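Side-chain contacts in metallo-carboxypeptidase (Pseudomonas aeruginosa, PDB 4A39), which is a zinc-dependent M14 metallocarboxypeptidase of the cytosolic type, which probably removes residues from the C-terminal ends of peptide or protein substrates: residues R35-I40 / D103-H108; V70-S75 / H79-Y84; A121-Y126 / M349-H354. All coordinates share one frame; numbering follows the deposited sequence.

Interaction 1: residues R35-I40 / D103-H108; sequences RIRLAI and DADGLH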
loop_
_atom_site.group_PDB
_atom_site.type_symbol
_atom_site.label_atom_id
_atom_site.label_comp_id
_atom_site.label_asym_id
_atom_site.label_seq_id
_atom_site.Cartn_x
_atom_site.Cartn_y
_atom_site.Cartn_z
ATOM N N ARG A 35 4.479 -19.898 25.398
ATOM C CA ARG A 35 3.224 -19.254 25.786
ATOM C C ARG A 35 3.309 -17.733 25.709
ATOM O O ARG A 35 2.812 -17.034 26.594
ATOM C CB ARG A 35 2.839 -19.674 27.217
ATOM C CG ARG A 35 2.679 -21.187 27.418
ATOM C CD ARG A 35 1.330 -21.682 26.904
ATOM N NE ARG A 35 1.098 -23.102 27.174
ATOM C CZ ARG A 35 1.554 -24.099 26.423
ATOM N NH1 ARG A 35 2.270 -23.852 25.334
ATOM N NH2 ARG A 35 1.283 -25.352 26.759
ATOM N N ILE A 36 3.943 -17.205 24.671
ATOM C CA ILE A 36 4.079 -15.760 24.509
ATOM C C ILE A 36 2.715 -15.181 24.117
ATOM O O ILE A 36 2.141 -15.572 23.106
ATOM C CB ILE A 36 5.131 -15.435 23.433
ATOM C CG1 ILE A 36 6.469 -16.069 23.829
ATOM C CG2 ILE A 36 5.291 -13.920 23.281
ATOM C CD1 ILE A 36 7.504 -16.080 22.719
ATOM N N ARG A 37 2.203 -14.258 24.928
ATOM C CA ARG A 37 0.894 -13.652 24.687
ATOM C C ARG A 37 1.054 -12.170 24.387
ATOM O O ARG A 37 1.697 -11.449 25.143
ATOM C CB ARG A 37 0.001 -13.825 25.926
ATOM C CG ARG A 37 -0.094 -15.253 26.447
ATOM C CD ARG A 37 -0.873 -16.160 25.515
ATOM N NE ARG A 37 -2.315 -15.925 25.585
ATOM C CZ ARG A 37 -3.218 -16.644 24.928
ATOM N NH1 ARG A 37 -2.832 -17.648 24.151
ATOM N NH2 ARG A 37 -4.509 -16.362 25.048
ATOM N N LEU A 38 0.452 -11.725 23.286
ATOM C CA LEU A 38 0.534 -10.332 22.860
ATOM C C LEU A 38 -0.817 -9.864 22.339
ATOM O O LEU A 38 -1.673 -10.676 21.999
ATOM C CB LEU A 38 1.556 -10.189 21.727
ATOM C CG LEU A 38 2.955 -10.756 21.953
ATOM C CD1 LEU A 38 3.675 -10.858 20.617
ATOM C CD2 LEU A 38 3.723 -9.877 22.929
ATOM N N ALA A 39 -0.997 -8.548 22.272
ATOM C CA ALA A 39 -2.231 -7.967 21.750
ATOM C C ALA A 39 -1.898 -6.859 20.752
ATOM O O ALA A 39 -0.892 -6.162 20.893
ATOM C CB ALA A 39 -3.081 -7.404 22.884
ATOM N N ILE A 40 -2.740 -6.714 19.736
ATOM C CA ILE A 40 -2.545 -5.680 18.732
ATOM C C ILE A 40 -3.153 -4.396 19.291
ATOM O O ILE A 40 -4.190 -4.422 19.965
ATOM C CB ILE A 40 -3.231 -6.071 17.398
ATOM C CG1 ILE A 40 -2.707 -7.436 16.936
ATOM C CG2 ILE A 40 -2.945 -5.017 16.324
ATOM C CD1 ILE A 40 -3.412 -7.988 15.701
ATOM N N ASP A 103 -7.479 -19.527 15.249
ATOM C CA ASP A 103 -8.629 -20.138 15.913
ATOM C C ASP A 103 -9.249 -19.143 16.894
ATOM O O ASP A 103 -8.896 -17.966 16.893
ATOM C CB ASP A 103 -8.240 -21.440 16.630
ATOM C CG ASP A 103 -7.128 -21.253 17.637
ATOM O OD1 ASP A 103 -7.060 -20.174 18.259
ATOM O OD2 ASP A 103 -6.329 -22.197 17.821
ATOM N N ALA A 104 -10.171 -19.608 17.730
ATOM C CA ALA A 104 -10.843 -18.728 18.677
ATOM C C ALA A 104 -9.901 -18.040 19.657
ATOM O O ALA A 104 -10.247 -17.002 20.225
ATOM C CB ALA A 104 -11.910 -19.504 19.443
ATOM N N ASP A 105 -8.715 -18.611 19.851
ATOM C CA ASP A 105 -7.743 -18.044 20.781
ATOM C C ASP A 105 -6.911 -16.925 20.149
ATOM O O ASP A 105 -6.217 -16.185 20.851
ATOM C CB ASP A 105 -6.825 -19.147 21.317
ATOM C CG ASP A 105 -5.903 -18.654 22.417
ATOM O OD1 ASP A 105 -6.401 -17.995 23.354
ATOM O OD2 ASP A 105 -4.686 -18.929 22.351
ATOM N N GLY A 106 -6.985 -16.808 18.825
ATOM C CA GLY A 106 -6.253 -15.761 18.131
ATOM C C GLY A 106 -5.315 -16.263 17.049
ATOM O O GLY A 106 -5.389 -17.422 16.646
ATOM N N LEU A 107 -4.441 -15.381 16.565
ATOM C CA LEU A 107 -3.467 -15.761 15.545
ATOM C C LEU A 107 -2.259 -16.334 16.265
ATOM O O LEU A 107 -1.767 -15.737 17.222
ATOM C CB LEU A 107 -3.016 -14.546 14.723
ATOM C CG LEU A 107 -1.973 -14.850 13.636
ATOM C CD1 LEU A 107 -2.649 -15.575 12.481
ATOM C CD2 LEU A 107 -1.327 -13.569 13.142
ATOM N N HIS A 108 -1.788 -17.490 15.804
ATOM C CA HIS A 108 -0.628 -18.139 16.398
ATOM C C HIS A 108 0.451 -18.346 15.343
ATOM O O HIS A 108 0.148 -18.622 14.186
ATOM C CB HIS A 108 -0.998 -19.518 16.960
ATOM C CG HIS A 108 -2.198 -19.513 17.855
ATOM N ND1 HIS A 108 -3.467 -19.810 17.404
ATOM C CD2 HIS A 108 -2.322 -19.236 19.174
ATOM C CE1 HIS A 108 -4.321 -19.716 18.410
ATOM N NE2 HIS A 108 -3.651 -19.367 19.494
#
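Arg-37 reaches Asp-105 through a chain bent at chi2 and again at chi3. Asp-105 extends from the other direction with CG anti to its own N (chi1 -173°). The two groups meet end-on, guanidinium to carboxylate. Arg-37 NH1 donates to Asp-105 OD2 at 2.9 Å, and Arg-37 NH2 donates to Asp-105 OD1 at 3.0 Å. Both bonds are nearly straight, and both oxygens are met on their syn side. The two planes lie 21° apart, so the pair is close to flat. Two bonds, one to each oxygen, fix the rotation of the carboxylate.

His-108 adds a third bond. Its NE2 donates in the plane of its own ring to Asp-105 OD2 at 3.1 Å, on the anti side of that oxygen and somewhat out of the carboxylate plane. Asp-105 OD2 therefore takes two donors, one from each segment. This leaves His-108 NE2 and Arg-37 NH1 5.0 Å apart, bridged by Asp-105 OD2. If His-108 is protonated, the carboxylate would probably offset its repulsion with Arg-37.

Thr-68, on strand 65-69, touches the side chains of Arg-37, Asp-105 and His-108. That strand separates strand 36-39 from strand 106-111 in the sheet. Asp-105 sits in the type I turn from Asp-103 to Gly-106, closed by the backbone bond from Gly-106 N to Asp-103 O. The arrangement is a bidentate salt bridge across an intervening strand, joining a beta-hairpin turn to strand 36-39 of the N-terminal beta domain.

Interaction 2: residues V70-S75 / H79-Y84; sequences VNAGQS and HAWSGY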
loop_
_atom_site.group_PDB
_atom_site.type_symbol
_atom_site.label_atom_id
_atom_site.label_comp_id
_atom_site.label_asym_id
_atom_site.label_seq_id
_atom_site.Cartn_x
_atom_site.Cartn_y
_atom_site.Cartn_z
ATOM N N VAL A 70 -3.614 -12.568 20.966
ATOM C CA VAL A 70 -4.872 -12.886 21.635
ATOM C C VAL A 70 -6.135 -12.148 21.216
ATOM O O VAL A 70 -7.237 -12.678 21.381
ATOM C CB VAL A 70 -4.732 -12.739 23.168
ATOM C CG1 VAL A 70 -3.532 -13.534 23.661
ATOM C CG2 VAL A 70 -4.610 -11.271 23.547
ATOM N N ASN A 71 -5.998 -10.940 20.675
ATOM C CA ASN A 71 -7.181 -10.182 20.286
ATOM C C ASN A 71 -7.411 -10.107 18.778
ATOM O O ASN A 71 -8.139 -9.245 18.292
ATOM C CB ASN A 71 -7.135 -8.775 20.901
ATOM C CG ASN A 71 -5.976 -7.939 20.388
ATOM O OD1 ASN A 71 -5.017 -8.464 19.820
ATOM N ND2 ASN A 71 -6.055 -6.623 20.603
ATOM N N ALA A 72 -6.802 -11.030 18.041
ATOM C CA ALA A 72 -6.960 -11.066 16.588
ATOM C C ALA A 72 -8.442 -11.184 16.210
ATOM O O ALA A 72 -8.880 -10.654 15.190
ATOM C CB ALA A 72 -6.168 -12.241 16.007
ATOM N N GLY A 73 -9.215 -11.873 17.041
ATOM C CA GLY A 73 -10.631 -12.036 16.758
ATOM C C GLY A 73 -11.425 -10.738 16.744
ATOM O O GLY A 73 -12.520 -10.689 16.181
ATOM N N GLN A 74 -10.886 -9.690 17.364
ATOM C CA GLN A 74 -11.568 -8.395 17.414
ATOM C C GLN A 74 -11.011 -7.400 16.406
ATOM O O GLN A 74 -11.407 -6.235 16.405
ATOM C CB GLN A 74 -11.445 -7.766 18.805
ATOM C CG GLN A 74 -12.069 -8.551 19.943
ATOM C CD GLN A 74 -11.899 -7.840 21.274
ATOM O OE1 GLN A 74 -10.780 -7.633 21.747
ATOM N NE2 GLN A 74 -13.014 -7.452 21.881
ATOM N N SER A 75 -10.088 -7.845 15.558
ATOM C CA SER A 75 -9.489 -6.951 14.574
ATOM C C SER A 75 -10.481 -6.493 13.508
ATOM O O SER A 75 -11.576 -7.040 13.380
ATOM C CB SER A 75 -8.286 -7.624 13.905
ATOM O OG SER A 75 -8.695 -8.691 13.066
ATOM N N HIS A 79 -11.738 -12.092 9.708
ATOM C CA HIS A 79 -11.939 -13.265 8.866
ATOM C C HIS A 79 -10.745 -13.462 7.935
ATOM O O HIS A 79 -10.566 -14.535 7.362
ATOM C CB HIS A 79 -13.229 -13.140 8.046
ATOM C CG HIS A 79 -13.518 -14.337 7.191
ATOM N ND1 HIS A 79 -12.823 -14.611 6.033
ATOM C CD2 HIS A 79 -14.400 -15.353 7.350
ATOM C CE1 HIS A 79 -13.263 -15.745 5.514
ATOM N NE2 HIS A 79 -14.220 -16.214 6.294
ATOM N N ALA A 80 -9.911 -12.434 7.808
ATOM C CA ALA A 80 -8.748 -12.514 6.929
ATOM C C ALA A 80 -7.546 -13.225 7.543
ATOM O O ALA A 80 -6.531 -13.415 6.870
ATOM C CB ALA A 80 -8.339 -11.116 6.477
ATOM N N TRP A 81 -7.644 -13.618 8.811
ATOM C CA TRP A 81 -6.520 -14.294 9.463
ATOM C C TRP A 81 -6.341 -15.722 8.969
ATOM O O TRP A 81 -5.235 -16.260 8.998
ATOM C CB TRP A 81 -6.692 -14.305 10.985
ATOM C CG TRP A 81 -6.610 -12.949 11.633
ATOM C CD1 TRP A 81 -7.584 -12.334 12.367
ATOM C CD2 TRP A 81 -5.485 -12.054 11.629
ATOM N NE1 TRP A 81 -7.139 -11.113 12.821
ATOM C CE2 TRP A 81 -5.857 -10.916 12.385
ATOM C CE3 TRP A 81 -4.203 -12.103 11.063
ATOM C CZ2 TRP A 81 -4.990 -9.833 12.589
ATOM C CZ3 TRP A 81 -3.340 -11.023 11.266
ATOM C CH2 TRP A 81 -3.741 -9.903 12.024
ATOM N N SER A 82 -7.430 -16.337 8.526
ATOM C CA SER A 82 -7.363 -17.699 8.019
ATOM C C SER A 82 -6.497 -17.723 6.759
ATOM O O SER A 82 -6.730 -16.961 5.821
ATOM C CB SER A 82 -8.770 -18.215 7.703
ATOM O OG SER A 82 -8.724 -19.530 7.180
ATOM N N GLY A 83 -5.486 -18.587 6.756
ATOM C CA GLY A 83 -4.606 -18.695 5.607
ATOM C C GLY A 83 -3.461 -17.698 5.602
ATOM O O GLY A 83 -2.623 -17.707 4.696
ATOM N N TYR A 84 -3.422 -16.832 6.606
ATOM C CA TYR A 84 -2.367 -15.829 6.698
ATOM C C TYR A 84 -1.174 -16.324 7.509
ATOM O O TYR A 84 -1.336 -16.889 8.592
ATOM C CB TYR A 84 -2.895 -14.542 7.338
ATOM C CG TYR A 84 -1.788 -13.562 7.655
ATOM C CD1 TYR A 84 -1.212 -12.783 6.654
ATOM C CD2 TYR A 84 -1.244 -13.494 8.937
ATOM C CE1 TYR A 84 -0.105 -11.965 6.920
ATOM C CE2 TYR A 84 -0.146 -12.686 9.214
ATOM C CZ TYR A 84 0.421 -11.930 8.204
ATOM O OH TYR A 84 1.527 -11.165 8.482
#
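Trp-81 NE1 meets the turn at Ala-72 and Ser-75 within the long connection between strands 65-69 and 87-89 of the N-terminal beta domain. A short 3-10 segment ends at Gln-74, and the indole binds beside it. The single N-H is shared by two acceptors, a bifurcated arrangement. Trp-81 NE1 lies 3.0 Å from Ala-72 O and 2.9 Å from Ser-75 OG. Neither bond is straight: the N-H...O angles are 134° and 136°. Both oxygens are tilted from the indole plane.

Ala-72 O has a second donor, Ser-75 N, at 3.1 Å. This backbone bond and the indole bond use opposite faces of the carbonyl plane. Ser-75 OG also hydrogen-bonds Gln-50 OE1. The Ser-75 chi1 of 69° sets OG between the backbone N and the carbonyl carbon, directed at the indole nitrogen. The buried N-H and both its acceptors are thus engaged in hydrogen bonds.

Tyr-102 and Tyr-122 also meet the indole ring, and Leu-107 touches it. From the 3-10 segment, the methyl of Ala-72 makes a CH-pi contact over one indole face. Ala-72 CB lies 3.9 Å from the centroid of the five-membered ring of Trp-81.

Interaction 3: residues A121-Y126 / M349-H354; sequences AYFEPY and MPFKDH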
loop_
_atom_site.group_PDB
_atom_site.type_symbol
_atom_site.label_atom_id
_atom_site.label_comp_id
_atom_site.label_asym_id
_atom_site.label_seq_id
_atom_site.Cartn_x
_atom_site.Cartn_y
_atom_site.Cartn_z
ATOM N N ALA A 121 6.153 -8.824 11.695
ATOM C CA ALA A 121 5.275 -7.774 11.194
ATOM C C ALA A 121 4.174 -8.370 10.330
ATOM O O ALA A 121 4.279 -9.510 9.878
ATOM C CB ALA A 121 6.069 -6.743 10.396
ATOM N N TYR A 122 3.119 -7.595 10.104
ATOM C CA TYR A 122 1.990 -8.058 9.303
ATOM C C TYR A 122 2.384 -8.090 7.825
ATOM O O TYR A 122 1.836 -8.869 7.038
ATOM C CB TYR A 122 0.782 -7.147 9.548
ATOM C CG TYR A 122 -0.529 -7.629 8.960
ATOM C CD1 TYR A 122 -0.847 -8.993 8.916
ATOM C CD2 TYR A 122 -1.469 -6.719 8.480
ATOM C CE1 TYR A 122 -2.068 -9.435 8.405
ATOM C CE2 TYR A 122 -2.691 -7.149 7.968
ATOM C CZ TYR A 122 -2.985 -8.505 7.932
ATOM O OH TYR A 122 -4.194 -8.930 7.419
ATOM N N PHE A 123 3.331 -7.232 7.462
ATOM C CA PHE A 123 3.877 -7.175 6.104
ATOM C C PHE A 123 5.242 -6.500 6.207
ATOM O O PHE A 123 5.505 -5.784 7.172
ATOM C CB PHE A 123 2.985 -6.362 5.154
ATOM C CG PHE A 123 3.314 -6.572 3.696
ATOM C CD1 PHE A 123 2.817 -7.678 3.012
ATOM C CD2 PHE A 123 4.157 -5.691 3.021
ATOM C CE1 PHE A 123 3.157 -7.902 1.679
ATOM C CE2 PHE A 123 4.502 -5.907 1.686
ATOM C CZ PHE A 123 4.001 -7.014 1.016
ATOM N N GLU A 124 6.111 -6.728 5.224
ATOM C CA GLU A 124 7.438 -6.107 5.218
ATOM C C GLU A 124 7.228 -4.591 5.348
ATOM O O GLU A 124 6.720 -3.954 4.432
ATOM C CB GLU A 124 8.155 -6.447 3.907
ATOM C CG GLU A 124 9.603 -5.991 3.846
ATOM C CD GLU A 124 10.360 -6.573 2.664
ATOM O OE1 GLU A 124 9.762 -7.325 1.861
ATOM O OE2 GLU A 124 11.563 -6.274 2.541
ATOM N N PRO A 125 7.635 -3.995 6.485
ATOM C CA PRO A 125 7.473 -2.557 6.740
ATOM C C PRO A 125 8.245 -1.578 5.866
ATOM O O PRO A 125 9.357 -1.865 5.418
ATOM C CB PRO A 125 7.879 -2.408 8.211
ATOM C CG PRO A 125 7.746 -3.795 8.775
ATOM C CD PRO A 125 8.249 -4.653 7.651
ATOM N N TYR A 126 7.635 -0.415 5.641
ATOM C CA TYR A 126 8.250 0.659 4.872
ATOM C C TYR A 126 8.341 1.827 5.851
ATOM O O TYR A 126 7.340 2.477 6.146
ATOM C CB TYR A 126 7.388 1.047 3.666
ATOM C CG TYR A 126 8.194 1.715 2.578
ATOM C CD1 TYR A 126 8.662 3.022 2.729
ATOM C CD2 TYR A 126 8.576 1.004 1.443
ATOM C CE1 TYR A 126 9.501 3.599 1.774
ATOM C CE2 TYR A 126 9.415 1.568 0.483
ATOM C CZ TYR A 126 9.876 2.862 0.654
ATOM O OH TYR A 126 10.724 3.410 -0.281
ATOM N N MET A 349 -2.966 -5.248 -3.536
ATOM C CA MET A 349 -1.966 -6.303 -3.392
ATOM C C MET A 349 -2.293 -7.034 -2.089
ATOM O O MET A 349 -2.743 -6.424 -1.118
ATOM C CB MET A 349 -0.561 -5.710 -3.343
ATOM C CG MET A 349 -0.081 -5.152 -4.677
ATOM S SD MET A 349 1.440 -4.207 -4.467
ATOM C CE MET A 349 0.754 -2.617 -3.919
ATOM N N PRO A 350 -2.057 -8.351 -2.049
ATOM C CA PRO A 350 -2.347 -9.164 -0.865
ATOM C C PRO A 350 -1.358 -9.149 0.293
ATOM O O PRO A 350 -0.155 -9.013 0.091
ATOM C CB PRO A 350 -2.474 -10.561 -1.450
ATOM C CG PRO A 350 -1.384 -10.556 -2.488
ATOM C CD PRO A 350 -1.571 -9.194 -3.159
ATOM N N PHE A 351 -1.887 -9.295 1.507
ATOM C CA PHE A 351 -1.048 -9.397 2.697
ATOM C C PHE A 351 -0.594 -10.851 2.788
ATOM O O PHE A 351 0.374 -11.165 3.482
ATOM C CB PHE A 351 -1.825 -9.052 3.976
ATOM C CG PHE A 351 -1.882 -7.586 4.273
ATOM C CD1 PHE A 351 -2.878 -6.787 3.720
ATOM C CD2 PHE A 351 -0.932 -6.998 5.095
ATOM C CE1 PHE A 351 -2.923 -5.421 3.984
ATOM C CE2 PHE A 351 -0.964 -5.630 5.366
ATOM C CZ PHE A 351 -1.964 -4.839 4.809
ATOM N N LYS A 352 -1.319 -11.732 2.101
ATOM C CA LYS A 352 -1.016 -13.164 2.075
ATOM C C LYS A 352 -0.045 -13.393 0.916
ATOM O O LYS A 352 1.039 -12.815 0.902
ATOM C CB LYS A 352 -2.313 -13.970 1.888
ATOM C CG LYS A 352 -3.286 -13.847 3.063
ATOM C CD LYS A 352 -4.625 -14.503 2.768
ATOM C CE LYS A 352 -5.575 -14.391 3.958
ATOM N NZ LYS A 352 -6.894 -15.023 3.658
ATOM N N ASP A 353 -0.421 -14.226 -0.051
ATOM C CA ASP A 353 0.431 -14.479 -1.215
ATOM C C ASP A 353 -0.444 -14.215 -2.432
ATOM O O ASP A 353 -1.652 -14.028 -2.299
ATOM C CB ASP A 353 0.894 -15.948 -1.226
ATOM C CG ASP A 353 2.114 -16.198 -2.123
ATOM O OD1 ASP A 353 2.531 -15.305 -2.884
ATOM O OD2 ASP A 353 2.661 -17.321 -2.064
ATOM N N HIS A 354 0.174 -14.151 -3.607
ATOM C CA HIS A 354 -0.566 -13.994 -4.854
ATOM C C HIS A 354 -0.610 -15.462 -5.263
ATOM O O HIS A 354 0.311 -15.962 -5.903
ATOM C CB HIS A 354 0.241 -13.171 -5.863
ATOM C CG HIS A 354 -0.440 -12.994 -7.187
ATOM N ND1 HIS A 354 0.112 -13.434 -8.372
ATOM C CD2 HIS A 354 -1.615 -12.406 -7.516
ATOM C CE1 HIS A 354 -0.692 -13.124 -9.374
ATOM N NE2 HIS A 354 -1.747 -12.500 -8.880
#
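Tyr-122 and Phe-351 form a buried aromatic stack where the N-terminal beta domain meets the zinc carboxypeptidase domain. Tyr-122 follows strand 118-121. Phe-351 comes just after strand 343-350. Their side chains cross at about a right angle, yet the rings lie nearly face to face. The planes are 18° apart and the centroids of the Tyr-122 and Phe-351 rings are 4.3 Å apart, an offset stack. The overlap is at the rims: Tyr-122 CD2 is 3.3 Å from Phe-351 CE2, and Tyr-122 CE2 is 3.4 Å from Phe-351 CD2.

Strand 343-350 belongs to the mixed sheet of the M14 peptidase fold and runs parallel to strand 268-275, which carries the zinc ligand His-273. The side chain of Phe-351 is about 4 Å from that of the zinc ligand Glu-183 and about 7 Å from the zinc ion. The interdomain stack therefore lies close to the metal site.

Phe-123 adds a second contact. Its CB lies 4.0 Å from Phe-351 CD2. With CG anti to the backbone N (chi1 -165°), the Phe-123 ring extends on toward Pro-350, and Phe-123 CE1 comes 3.8 Å from Pro-350 O. Met-185 of helix 185-196 touches both Phe-123 and Phe-351. The backbone is held too: Tyr-122 O accepts from Tyr-84 OH, and Phe-351 O accepts from Arg-97 NH2.

Interactions 1 and 2 both lie within the N-terminal beta domain, whereas interaction 3 joins that domain to the catalytic one. Interaction 1 is a surface contact and relies on charge. Interaction 2 is buried and combines hydrogen bonds with indole packing. Interaction 3, also buried, is aromatic and apolar. The first two are neighbours: Leu-38 O and Val-70 N are 2.9 Å apart, as are Ile-40 N and Asn-71 OD1, and both pairs are probable hydrogen bonds. Segment 79-84 continues to the interface, where Ser-82 O is 2.9 Å from Lys-352 NZ, another probable hydrogen bond. Interactions 1 and 3 do not touch; their centres are about 19 Å apart.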